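Local coordinates for cytokinin riboside 5'-monophosphate phosphoribohydrolase (Corynebacterium glutamicum, PDB 5WQ3), which belongs to the LOG-like, SLOG-clan family of alpha/beta proteins, built round a parallel beta sheet flanked by helices, at residues A99-V104 with K240-A245; G118-N123 with Y142-L147; M185-K190 with E223-R228. All blocks are in the same frame, centred on the assembly; numbering follows the deposited sequence.

Contact 1 of 3, residues A99-V104 with K240-A245; sequences ADYAVV and KFIVDA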
ATOM      1  N   ALA C  99     -63.012  36.295  17.720  1.00 21.45           N
ATOM      2  CA  ALA C  99     -64.356  36.267  17.203  1.00 20.83           C
ATOM      3  C   ALA C  99     -65.006  34.916  17.346  1.00 19.49           C
ATOM      4  O   ALA C  99     -66.020  34.711  16.734  1.00 20.37           O
ATOM      5  CB  ALA C  99     -64.449  36.732  15.754  1.00 22.61           C
ATOM      6  N   ASP C 100     -64.457  34.059  18.192  1.00 21.06           N
ATOM      7  CA  ASP C 100     -64.950  32.722  18.464  1.00 25.57           C
ATOM      8  C   ASP C 100     -64.917  31.752  17.272  1.00 24.64           C
ATOM      9  O   ASP C 100     -65.739  30.841  17.208  1.00 25.03           O
ATOM     10  CB  ASP C 100     -66.338  32.777  19.095  1.00 31.06           C
ATOM     11  CG  ASP C 100     -66.375  33.739  20.300  1.00 39.77           C
ATOM     12  OD1 ASP C 100     -65.421  33.676  21.123  1.00 40.18           O
ATOM     13  OD2 ASP C 100     -67.293  34.603  20.351  1.00 44.49           O
ATOM     14  N   TYR C 101     -63.955  31.914  16.377  1.00 23.58           N
ATOM     15  CA  TYR C 101     -63.757  30.915  15.262  1.00 22.10           C
ATOM     16  C   TYR C 101     -62.597  29.981  15.553  1.00 21.18           C
ATOM     17  O   TYR C 101     -61.594  30.375  16.069  1.00 22.52           O
ATOM     18  CB  TYR C 101     -63.531  31.618  13.905  1.00 21.81           C
ATOM     19  CG  TYR C 101     -64.789  32.269  13.381  1.00 20.86           C
ATOM     20  CD1 TYR C 101     -65.718  31.533  12.679  1.00 22.95           C
ATOM     21  CD2 TYR C 101     -65.028  33.629  13.572  1.00 21.30           C
ATOM     22  CE1 TYR C 101     -66.852  32.105  12.167  1.00 20.67           C
ATOM     23  CE2 TYR C 101     -66.151  34.218  13.108  1.00 21.17           C
ATOM     24  CZ  TYR C 101     -67.078  33.465  12.429  1.00 21.75           C
ATOM     25  OH  TYR C 101     -68.187  34.063  11.932  1.00 19.80           O
ATOM     26  N   ALA C 102     -62.761  28.721  15.256  1.00 21.70           N
ATOM     27  CA  ALA C 102     -61.597  27.832  15.023  1.00 21.84           C
ATOM     28  C   ALA C 102     -60.875  28.255  13.754  1.00 21.49           C
ATOM     29  O   ALA C 102     -61.491  28.794  12.861  1.00 24.37           O
ATOM     30  CB  ALA C 102     -62.049  26.369  14.897  1.00 23.23           C
ATOM     31  N   VAL C 103     -59.557  28.043  13.703  1.00 20.59           N
ATOM     32  CA  VAL C 103     -58.744  28.416  12.584  1.00 21.26           C
ATOM     33  C   VAL C 103     -58.159  27.127  12.042  1.00 20.73           C
ATOM     34  O   VAL C 103     -57.488  26.394  12.797  1.00 24.97           O
ATOM     35  CB  VAL C 103     -57.640  29.349  13.034  1.00 22.85           C
ATOM     36  CG1 VAL C 103     -56.591  29.554  11.958  1.00 24.50           C
ATOM     37  CG2 VAL C 103     -58.263  30.670  13.494  1.00 23.84           C
ATOM     38  N   VAL C 104     -58.474  26.840  10.794  1.00 19.79           N
ATOM     39  CA  VAL C 104     -58.077  25.639  10.084  1.00 20.64           C
ATOM     40  C   VAL C 104     -57.098  26.006   8.981  1.00 23.16           C
ATOM     41  O   VAL C 104     -57.376  26.944   8.184  1.00 22.20           O
ATOM     42  CB  VAL C 104     -59.281  25.003   9.409  1.00 18.92           C
ATOM     43  CG1 VAL C 104     -58.937  23.672   8.735  1.00 18.08           C
ATOM     44  CG2 VAL C 104     -60.374  24.810  10.421  1.00 20.43           C
ATOM     45  N   LYS C 240     -64.492  41.198  10.741  1.00 20.74           N
ATOM     46  CA  LYS C 240     -65.825  41.800  10.688  1.00 22.65           C
ATOM     47  C   LYS C 240     -66.636  41.481   9.442  1.00 19.85           C
ATOM     48  O   LYS C 240     -67.834  41.321   9.550  1.00 19.35           O
ATOM     49  CB  LYS C 240     -65.737  43.357  10.833  1.00 24.88           C
ATOM     50  CG  LYS C 240     -67.084  43.992  11.132  1.00 26.79           C
ATOM     51  CD  LYS C 240     -67.016  45.546  11.156  1.00 29.67           C
ATOM     52  CE  LYS C 240     -68.270  46.137  11.835  1.00 29.06           C
ATOM     53  NZ  LYS C 240     -69.488  45.911  11.024  1.00 31.97           N
ATOM     54  N   PHE C 241     -66.010  41.388   8.266  1.00 20.04           N
ATOM     55  CA  PHE C 241     -66.718  40.996   7.070  1.00 18.69           C
ATOM     56  C   PHE C 241     -67.291  39.570   7.276  1.00 18.04           C
ATOM     57  O   PHE C 241     -68.388  39.283   6.959  1.00 19.95           O
ATOM     58  CB  PHE C 241     -65.740  41.006   5.945  1.00 19.73           C
ATOM     59  CG  PHE C 241     -66.328  40.692   4.610  1.00 21.17           C
ATOM     60  CD1 PHE C 241     -66.955  41.670   3.852  1.00 21.64           C
ATOM     61  CD2 PHE C 241     -66.192  39.399   4.083  1.00 21.68           C
ATOM     62  CE1 PHE C 241     -67.462  41.377   2.580  1.00 23.85           C
ATOM     63  CE2 PHE C 241     -66.668  39.105   2.847  1.00 22.76           C
ATOM     64  CZ  PHE C 241     -67.300  40.091   2.065  1.00 25.12           C
ATOM     65  N   ILE C 242     -66.507  38.731   7.850  1.00 18.35           N
ATOM     66  CA  ILE C 242     -66.915  37.314   8.127  1.00 20.20           C
ATOM     67  C   ILE C 242     -68.031  37.222   9.160  1.00 20.76           C
ATOM     68  O   ILE C 242     -69.096  36.641   8.911  1.00 22.19           O
ATOM     69  CB  ILE C 242     -65.669  36.514   8.536  1.00 19.89           C
ATOM     70  CG1 ILE C 242     -64.687  36.532   7.366  1.00 19.51           C
ATOM     71  CG2 ILE C 242     -66.007  35.030   8.911  1.00 18.28           C
ATOM     72  CD1 ILE C 242     -63.352  35.878   7.671  1.00 20.88           C
ATOM     73  N   VAL C 243     -67.816  37.829  10.307  1.00 21.36           N
ATOM     74  CA  VAL C 243     -68.861  37.938  11.328  1.00 22.28           C
ATOM     75  C   VAL C 243     -70.203  38.441  10.787  1.00 22.23           C
ATOM     76  O   VAL C 243     -71.275  37.830  11.009  1.00 18.16           O
ATOM     77  CB  VAL C 243     -68.396  38.853  12.489  1.00 20.59           C
ATOM     78  CG1 VAL C 243     -69.586  39.211  13.383  1.00 21.44           C
ATOM     79  CG2 VAL C 243     -67.262  38.192  13.237  1.00 21.80           C
ATOM     80  N   ASP C 244     -70.136  39.562  10.059  1.00 22.23           N
ATOM     81  CA  ASP C 244     -71.308  40.143   9.503  1.00 24.20           C
ATOM     82  C   ASP C 244     -71.936  39.232   8.467  1.00 25.90           C
ATOM     83  O   ASP C 244     -73.157  39.107   8.405  1.00 23.38           O
ATOM     84  CB  ASP C 244     -71.004  41.511   8.824  1.00 24.27           C
ATOM     85  CG  ASP C 244     -70.786  42.594   9.828  1.00 28.63           C
ATOM     86  OD1 ASP C 244     -70.952  42.284  11.045  1.00 26.90           O
ATOM     87  OD2 ASP C 244     -70.375  43.739   9.446  1.00 32.14           O
ATOM     88  N   ALA C 245     -71.123  38.596   7.640  1.00 21.72           N
ATOM     89  CA  ALA C 245     -71.679  37.683   6.654  1.00 22.55           C
ATOM     90  C   ALA C 245     -72.393  36.491   7.326  1.00 23.94           C
ATOM     91  O   ALA C 245     -73.314  35.932   6.751  1.00 23.52           O
ATOM     92  CB  ALA C 245     -70.586  37.162   5.754  1.00 24.42           C
TER

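Contact 2 of 3, residues G118-N123 with Y142-L147; sequences GASEAN and YVDLGL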
ATOM      1  N   GLY C 118     -50.969  32.132  15.842  1.00 30.78           N
ATOM      2  CA  GLY C 118     -51.951  33.094  16.356  1.00 30.31           C
ATOM      3  C   GLY C 118     -53.066  32.487  17.162  1.00 31.16           C
ATOM      4  O   GLY C 118     -53.294  32.880  18.309  1.00 29.14           O
ATOM      5  N   ALA C 119     -53.775  31.532  16.562  1.00 25.71           N
ATOM      6  CA  ALA C 119     -54.908  30.892  17.204  1.00 27.58           C
ATOM      7  C   ALA C 119     -54.562  30.087  18.447  1.00 30.42           C
ATOM      8  O   ALA C 119     -55.293  30.118  19.446  1.00 30.59           O
ATOM      9  CB  ALA C 119     -55.579  29.978  16.239  1.00 27.13           C
ATOM     10  N   SER C 120     -53.495  29.310  18.355  1.00 34.53           N
ATOM     11  CA  SER C 120     -53.111  28.425  19.452  1.00 35.45           C
ATOM     12  C   SER C 120     -52.700  29.277  20.656  1.00 35.32           C
ATOM     13  O   SER C 120     -53.137  29.060  21.773  1.00 34.33           O
ATOM     14  CB  SER C 120     -51.954  27.514  19.043  1.00 35.00           C
ATOM     15  OG  SER C 120     -51.920  26.395  19.930  1.00 35.30           O
ATOM     16  N   GLU C 121     -51.878  30.267  20.391  1.00 33.84           N
ATOM     17  CA  GLU C 121     -51.359  31.094  21.457  1.00 37.28           C
ATOM     18  C   GLU C 121     -52.424  32.010  22.053  1.00 37.19           C
ATOM     19  O   GLU C 121     -52.197  32.517  23.129  1.00 37.17           O
ATOM     20  CB  GLU C 121     -50.112  31.857  21.008  1.00 36.05           C
ATOM     21  CG  GLU C 121     -48.912  30.912  20.826  1.00 37.99           C
ATOM     22  CD  GLU C 121     -47.601  31.633  20.528  1.00 42.94           C
ATOM     23  OE1 GLU C 121     -47.654  32.842  20.168  1.00 44.71           O
ATOM     24  OE2 GLU C 121     -46.517  30.969  20.611  1.00 44.65           O
ATOM     25  N   ALA C 122     -53.579  32.193  21.391  1.00 33.04           N
ATOM     26  CA  ALA C 122     -54.751  32.842  22.031  1.00 29.06           C
ATOM     27  C   ALA C 122     -55.677  31.864  22.644  1.00 27.69           C
ATOM     28  O   ALA C 122     -56.823  32.184  22.883  1.00 31.71           O
ATOM     29  CB  ALA C 122     -55.531  33.668  21.040  1.00 29.36           C
ATOM     30  N   ASN C 123     -55.241  30.647  22.915  1.00 30.17           N
ATOM     31  CA  ASN C 123     -56.166  29.665  23.514  1.00 32.99           C
ATOM     32  C   ASN C 123     -57.374  29.354  22.713  1.00 32.44           C
ATOM     33  O   ASN C 123     -58.398  29.008  23.308  1.00 34.81           O
ATOM     34  CB  ASN C 123     -56.702  30.143  24.874  1.00 40.34           C
ATOM     35  CG  ASN C 123     -55.609  30.543  25.812  1.00 43.85           C
ATOM     36  OD1 ASN C 123     -55.468  31.732  26.218  1.00 47.43           O
ATOM     37  ND2 ASN C 123     -54.791  29.568  26.144  1.00 47.99           N
ATOM     38  N   TYR C 142     -47.784  24.333  16.001  1.00 36.57           N
ATOM     39  CA  TYR C 142     -48.905  25.035  16.571  1.00 32.83           C
ATOM     40  C   TYR C 142     -50.271  24.424  16.260  1.00 35.17           C
ATOM     41  O   TYR C 142     -51.323  24.984  16.603  1.00 36.31           O
ATOM     42  CB  TYR C 142     -48.846  26.467  16.133  1.00 35.18           C
ATOM     43  CG  TYR C 142     -47.561  27.165  16.527  1.00 39.45           C
ATOM     44  CD1 TYR C 142     -47.313  27.570  17.852  1.00 39.35           C
ATOM     45  CD2 TYR C 142     -46.588  27.422  15.585  1.00 44.84           C
ATOM     46  CE1 TYR C 142     -46.130  28.221  18.182  1.00 39.96           C
ATOM     47  CE2 TYR C 142     -45.402  28.083  15.910  1.00 41.47           C
ATOM     48  CZ  TYR C 142     -45.192  28.492  17.190  1.00 39.34           C
ATOM     49  OH  TYR C 142     -43.997  29.121  17.430  1.00 43.31           O
ATOM     50  N   VAL C 143     -50.262  23.261  15.635  1.00 31.65           N
ATOM     51  CA  VAL C 143     -51.461  22.586  15.315  1.00 32.36           C
ATOM     52  C   VAL C 143     -51.875  21.800  16.505  1.00 35.42           C
ATOM     53  O   VAL C 143     -51.152  20.895  16.915  1.00 38.86           O
ATOM     54  CB  VAL C 143     -51.247  21.633  14.130  1.00 29.49           C
ATOM     55  CG1 VAL C 143     -52.407  20.656  13.956  1.00 31.32           C
ATOM     56  CG2 VAL C 143     -51.039  22.427  12.869  1.00 25.85           C
ATOM     57  N   ASP C 144     -53.071  22.036  17.011  0.50 34.96           N
ATOM     58  CA  ASP C 144     -53.501  21.319  18.184  0.50 30.71           C
ATOM     59  C   ASP C 144     -54.543  20.238  17.879  0.50 31.10           C
ATOM     60  O   ASP C 144     -54.829  19.413  18.757  0.50 27.87           O
ATOM     61  CB  ASP C 144     -53.957  22.313  19.264  0.50 30.06           C
ATOM     62  CG  ASP C 144     -52.807  23.185  19.779  0.50 30.44           C
ATOM     63  OD1 ASP C 144     -51.627  22.856  19.513  0.50 29.23           O
ATOM     64  OD2 ASP C 144     -53.072  24.204  20.456  0.50 29.80           O
ATOM     65  N   LEU C 145     -55.131  20.234  16.676  1.00 31.26           N
ATOM     66  CA  LEU C 145     -55.929  19.084  16.199  1.00 30.88           C
ATOM     67  C   LEU C 145     -55.414  18.846  14.767  1.00 34.04           C
ATOM     68  O   LEU C 145     -55.702  19.632  13.855  1.00 29.52           O
ATOM     69  CB  LEU C 145     -57.446  19.339  16.241  1.00 31.58           C
ATOM     70  CG  LEU C 145     -58.464  18.351  15.628  1.00 36.47           C
ATOM     71  CD1 LEU C 145     -58.416  16.998  16.325  1.00 40.05           C
ATOM     72  CD2 LEU C 145     -59.915  18.823  15.657  1.00 38.04           C
ATOM     73  N   GLY C 146     -54.597  17.801  14.600  1.00 30.20           N
ATOM     74  CA  GLY C 146     -53.883  17.536  13.325  1.00 30.54           C
ATOM     75  C   GLY C 146     -54.432  16.288  12.710  1.00 31.20           C
ATOM     76  O   GLY C 146     -54.788  15.371  13.423  1.00 30.85           O
ATOM     77  N   LEU C 147     -54.651  16.279  11.402  1.00 28.60           N
ATOM     78  CA  LEU C 147     -54.869  15.038  10.690  1.00 28.68           C
ATOM     79  C   LEU C 147     -53.981  15.153   9.481  1.00 27.21           C
ATOM     80  O   LEU C 147     -53.625  16.247   9.024  1.00 30.35           O
ATOM     81  CB  LEU C 147     -56.304  14.866  10.180  1.00 30.94           C
ATOM     82  CG  LEU C 147     -57.509  14.614  11.044  1.00 35.75           C
ATOM     83  CD1 LEU C 147     -57.663  15.732  12.044  1.00 43.21           C
ATOM     84  CD2 LEU C 147     -58.741  14.551  10.156  1.00 36.86           C
TER

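Contact 3 of 3, residues M185-K190 with E223-R228; sequences MVQTGK and EKDVDR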
ATOM      1  N   MET C 185     -67.600  26.967  -5.979  1.00 26.23           N
ATOM      2  CA  MET C 185     -68.564  26.399  -5.061  1.00 27.51           C
ATOM      3  C   MET C 185     -69.557  27.487  -4.653  1.00 30.86           C
ATOM      4  O   MET C 185     -70.746  27.226  -4.543  1.00 26.66           O
ATOM      5  CB  MET C 185     -67.896  25.793  -3.854  1.00 29.36           C
ATOM      6  CG  MET C 185     -66.991  24.613  -4.151  1.00 30.77           C
ATOM      7  SD  MET C 185     -67.931  23.138  -4.552  1.00 39.39           S
ATOM      8  CE  MET C 185     -67.593  22.871  -6.286  1.00 46.92           C
ATOM      9  N   VAL C 186     -69.086  28.727  -4.495  1.00 29.84           N
ATOM     10  CA  VAL C 186     -70.014  29.798  -4.162  1.00 29.87           C
ATOM     11  C   VAL C 186     -70.911  30.100  -5.354  1.00 31.62           C
ATOM     12  O   VAL C 186     -72.149  30.184  -5.218  1.00 33.69           O
ATOM     13  CB  VAL C 186     -69.312  31.043  -3.610  1.00 29.69           C
ATOM     14  CG1 VAL C 186     -70.239  32.247  -3.557  1.00 32.50           C
ATOM     15  CG2 VAL C 186     -68.764  30.731  -2.239  1.00 32.44           C
ATOM     16  N   GLN C 187     -70.315  30.206  -6.531  1.00 32.88           N
ATOM     17  CA  GLN C 187     -71.082  30.536  -7.731  1.00 34.86           C
ATOM     18  C   GLN C 187     -72.119  29.435  -8.073  1.00 34.91           C
ATOM     19  O   GLN C 187     -73.225  29.760  -8.431  1.00 34.40           O
ATOM     20  CB  GLN C 187     -70.118  30.896  -8.868  1.00 33.92           C
ATOM     21  CG  GLN C 187     -70.622  30.816 -10.261  1.00 39.33           C
ATOM     22  CD  GLN C 187     -69.421  30.782 -11.160  1.00 43.30           C
ATOM     23  OE1 GLN C 187     -68.668  29.820 -11.140  1.00 50.94           O
ATOM     24  NE2 GLN C 187     -69.165  31.858 -11.836  1.00 38.23           N
ATOM     25  N   THR C 188     -71.798  28.157  -7.856  1.00 40.71           N
ATOM     26  CA  THR C 188     -72.723  27.060  -8.158  1.00 37.21           C
ATOM     27  C   THR C 188     -73.749  26.834  -7.049  1.00 43.60           C
ATOM     28  O   THR C 188     -74.641  26.034  -7.239  1.00 43.19           O
ATOM     29  CB  THR C 188     -72.007  25.702  -8.445  1.00 40.61           C
ATOM     30  OG1 THR C 188     -71.142  25.306  -7.352  1.00 36.99           O
ATOM     31  CG2 THR C 188     -71.206  25.772  -9.697  1.00 38.39           C
ATOM     32  N   GLY C 189     -73.630  27.510  -5.901  1.00 42.05           N
ATOM     33  CA  GLY C 189     -74.550  27.276  -4.778  1.00 38.89           C
ATOM     34  C   GLY C 189     -74.297  26.010  -3.963  1.00 39.94           C
ATOM     35  O   GLY C 189     -75.113  25.613  -3.158  1.00 36.30           O
ATOM     36  N   LYS C 190     -73.134  25.389  -4.094  1.00 36.03           N
ATOM     37  CA  LYS C 190     -72.872  24.189  -3.321  1.00 33.63           C
ATOM     38  C   LYS C 190     -72.502  24.609  -1.896  1.00 29.41           C
ATOM     39  O   LYS C 190     -72.526  23.796  -1.012  1.00 30.88           O
ATOM     40  CB  LYS C 190     -71.767  23.357  -3.977  1.00 37.86           C
ATOM     41  CG  LYS C 190     -71.990  23.006  -5.462  1.00 42.15           C
ATOM     42  CD  LYS C 190     -73.135  22.026  -5.701  1.00 45.99           C
ATOM     43  CE  LYS C 190     -72.846  20.667  -5.056  1.00 51.01           C
ATOM     44  NZ  LYS C 190     -73.836  19.588  -5.363  1.00 51.78           N
ATOM     45  N   GLU C 223     -70.627  39.670 -12.450  1.00 45.01           N
ATOM     46  CA  GLU C 223     -69.881  40.595 -11.679  1.00 45.82           C
ATOM     47  C   GLU C 223     -69.998  40.390 -10.177  1.00 37.14           C
ATOM     48  O   GLU C 223     -69.049  40.673  -9.451  1.00 34.37           O
ATOM     49  CB  GLU C 223     -70.271  42.006 -12.023  1.00 48.12           C
ATOM     50  CG  GLU C 223     -69.158  42.946 -11.661  1.00 52.96           C
ATOM     51  CD  GLU C 223     -69.490  44.362 -12.035  1.00 61.97           C
ATOM     52  OE1 GLU C 223     -68.616  45.224 -11.796  1.00 65.36           O
ATOM     53  OE2 GLU C 223     -70.621  44.603 -12.539  1.00 62.40           O
ATOM     54  N   LYS C 224     -71.120  39.908  -9.707  1.00 33.82           N
ATOM     55  CA  LYS C 224     -71.249  39.657  -8.292  1.00 40.68           C
ATOM     56  C   LYS C 224     -70.320  38.477  -7.833  1.00 39.88           C
ATOM     57  O   LYS C 224     -69.868  38.435  -6.692  1.00 36.03           O
ATOM     58  CB  LYS C 224     -72.707  39.352  -7.970  1.00 44.89           C
ATOM     59  CG  LYS C 224     -73.213  38.115  -8.665  1.00 51.17           C
ATOM     60  CD  LYS C 224     -74.540  37.627  -8.113  1.00 55.71           C
ATOM     61  CE  LYS C 224     -75.685  38.244  -8.895  1.00 62.54           C
ATOM     62  NZ  LYS C 224     -76.912  38.178  -8.066  1.00 64.47           N
ATOM     63  N   ASP C 225     -70.047  37.523  -8.728  1.00 37.91           N
ATOM     64  CA  ASP C 225     -69.114  36.401  -8.411  1.00 41.55           C
ATOM     65  C   ASP C 225     -67.688  36.876  -7.987  1.00 37.01           C
ATOM     66  O   ASP C 225     -66.979  36.135  -7.289  1.00 38.57           O
ATOM     67  CB  ASP C 225     -68.963  35.442  -9.580  1.00 40.08           C
ATOM     68  CG  ASP C 225     -70.284  34.962 -10.126  1.00 45.94           C
ATOM     69  OD1 ASP C 225     -71.224  34.904  -9.324  1.00 44.29           O
ATOM     70  OD2 ASP C 225     -70.371  34.639 -11.346  1.00 44.06           O
ATOM     71  N   VAL C 226     -67.299  38.077  -8.429  1.00 30.61           N
ATOM     72  CA  VAL C 226     -66.068  38.690  -8.031  1.00 30.99           C
ATOM     73  C   VAL C 226     -66.248  39.805  -6.985  1.00 32.85           C
ATOM     74  O   VAL C 226     -65.455  39.925  -6.069  1.00 33.23           O
ATOM     75  CB  VAL C 226     -65.261  39.167  -9.279  1.00 34.78           C
ATOM     76  CG1 VAL C 226     -65.956  40.292 -10.050  1.00 35.39           C
ATOM     77  CG2 VAL C 226     -63.852  39.590  -8.892  1.00 37.14           C
ATOM     78  N   ASP C 227     -67.289  40.620  -7.105  1.00 36.13           N
ATOM     79  CA  ASP C 227     -67.559  41.695  -6.119  1.00 38.26           C
ATOM     80  C   ASP C 227     -67.770  41.214  -4.710  1.00 33.21           C
ATOM     81  O   ASP C 227     -67.569  41.974  -3.802  1.00 34.53           O
ATOM     82  CB  ASP C 227     -68.831  42.480  -6.490  1.00 46.09           C
ATOM     83  CG  ASP C 227     -68.589  43.509  -7.571  1.00 50.51           C
ATOM     84  OD1 ASP C 227     -67.446  43.599  -8.063  1.00 54.46           O
ATOM     85  OD2 ASP C 227     -69.546  44.220  -7.931  1.00 63.45           O
ATOM     86  N   ARG C 228     -68.175  39.959  -4.535  1.00 31.62           N
ATOM     87  CA  ARG C 228     -68.463  39.409  -3.208  1.00 32.30           C
ATOM     88  C   ARG C 228     -67.250  39.050  -2.349  1.00 34.17           C
ATOM     89  O   ARG C 228     -67.406  38.836  -1.136  1.00 30.03           O
ATOM     90  CB  ARG C 228     -69.303  38.155  -3.360  1.00 38.95           C
ATOM     91  CG  ARG C 228     -68.544  36.937  -3.892  1.00 43.21           C
ATOM     92  CD  ARG C 228     -69.502  35.856  -4.405  1.00 45.81           C
ATOM     93  NE  ARG C 228     -70.589  35.717  -3.439  1.00 49.76           N
ATOM     94  CZ  ARG C 228     -71.881  35.512  -3.707  1.00 51.87           C
ATOM     95  NH1 ARG C 228     -72.330  35.389  -4.941  1.00 54.76           N
ATOM     96  NH2 ARG C 228     -72.747  35.433  -2.702  1.00 54.11           N
TER

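Contact 1 of 3, residues A99-V104 with K240-A245
Tyr101 reaches from the turn that precedes strand 102-105 to helix 235-246 and meets two consecutive residues there, Ile242 and Val243. CG2 of Ile242 makes an apolar contact with CZ of Tyr101 at 4.0 Å, approaching the ring obliquely. Val243 CG2 sits at the ring edge, near its plane, 4.1 Å from Tyr101 CE2. The same methyl also meets CB of Ala99, at 4.0 Å, so one branch of Val243 touches both the alanine and the ring. That branch points this way because it is anti to the carbonyl carbon of Val243, while CG1 lies anti to the backbone N (chi1 167°).

The phenol oxygen has neighbours of both kinds. Ile242 CG2 comes within 3.8 Å of Tyr101 OH, and Tyr101 OH is hydrogen-bonded to His246 ND1 on the same helix, one turn beyond Ile242. Lys69 adds a cation-pi interaction with the ring.

Helix 84-98 ends in a Schellman motif with Asp100 at positive phi, and this turn delivers Tyr101 to the sheet. The contact therefore ties the start of a strand inside the parallel sheet of the alpha/beta fold to helix 235-246. Strand 102-105 runs between strands 70-74 and 126-131, while helix 235-246, which follows the outermost strand 230-232, packs Phe241 and Ala245 on Pro195.

Contact 2 of 3, residues G118-N123 with Y142-L147
Ser120, on the last turn of helix 113-121, meets Asp144 in the loop leading into strand 145-149. The serine hydroxyl swings to the side anti to its own backbone N (chi1 -160°), which turns OG toward the carboxylate, and it donates to Asp144 OD2. The modelled separation of OG and OD2 is only 2.5 Å and Asp144 is built in two conformations, so the length of this bond is doubtful. As modelled, the hydroxyl meets OD2 from above the carboxylate plane, 39° out of it.

CB of Ser120 lies 3.6 Å from Tyr142 O, against the backbone of the loop. That carbonyl is itself held by a hydrogen bond from Ser126 OG, at the start of strand 126-131. The contact joins the helix of a beta-alpha-beta unit (strand 102-105, helix 113-121, strand 126-131) in a Rossmann-like sheet to the loop before the next strand, 145-149, which lines up parallel beside 126-131 as the outermost strand within the chain. The helix ends in a Schellman motif, with Asn123 at positive phi.

Glu121 and Tyr142 make the second, looser meeting. The glutamate side chain runs out extended until OE2 comes 3.7 Å from CE1 of the tyrosine, with the carboxylate turned 89° to the ring. The Tyr142 side chain also touches Glu113, Asn116 and Lys117 of the same helix.

Contact 3 of 3, residues M185-K190 with E223-R228
One face of the Arg228 guanidinium is covered by a methyl of Val186: CG1 sits above the plane, offset toward its rim, 3.5 Å from NE and 3.7 Å from CZ of the arginine. The two side chains come from opposite directions. CG1 of Val186 covers the NE end of the group and also reaches CD of Arg228, 3.8 Å away. CG of Arg228 stands between its backbone N and carbonyl carbon (chi1 73°), and the chain then bends at chi3, which brings the guanidinium over the valine.

In the alpha/beta fold, helix 173-188 connects strands 166-168 and 196-199, while short helix 223-227 comes just before the last strand, 230-232. Helix 173-188 closes with a Schellman motif: Gly189, at positive phi, has its N 3.1 Å from Val186 O, and Lys190 N makes a weak bond back to Met185 O at 3.0 Å. On the neighbouring helix, Val226 packs on Ile211 and Val216, and Asp227 forms a salt bridge with Arg212, tying it to helix 201-216.

The other two flat groups, the amide of Gln187 and the carboxylate of Asp225, stand nearly perpendicular to each other. Both residues also touch a crystal neighbour, and the lattice may influence their exact pose. Asp225 OD2 accepts the backbone N of Asp222 as well as the glutamine amide, so two donors share this oxygen. Gln187 NE2 donates to Asp225 OD2 over 3.1 Å, with an N-H...O angle of 153°, and comes from well above the carboxylate plane, 66° out of it.

Overall arrangement
Contact 1 is the long closure, joining segments 136 residues apart, and the other two are nested in the loop it makes. It touches both. Toward contact 2, Val103 CB packs against Ala119 CB at 3.9 Å, where strand 102-105 meets the helix that follows it. Toward contact 3, Phe241 CZ lies 3.4 Å from Arg228 O. Their centres are 16 Å and 19 Å, respectively, from that of contact 1. Contacts 2 and 3 themselves do not touch: they lie on opposite sides of the chain's centre, 30 Å apart between centres and about 19 Å between nearest atoms. They follow each other in series along the chain.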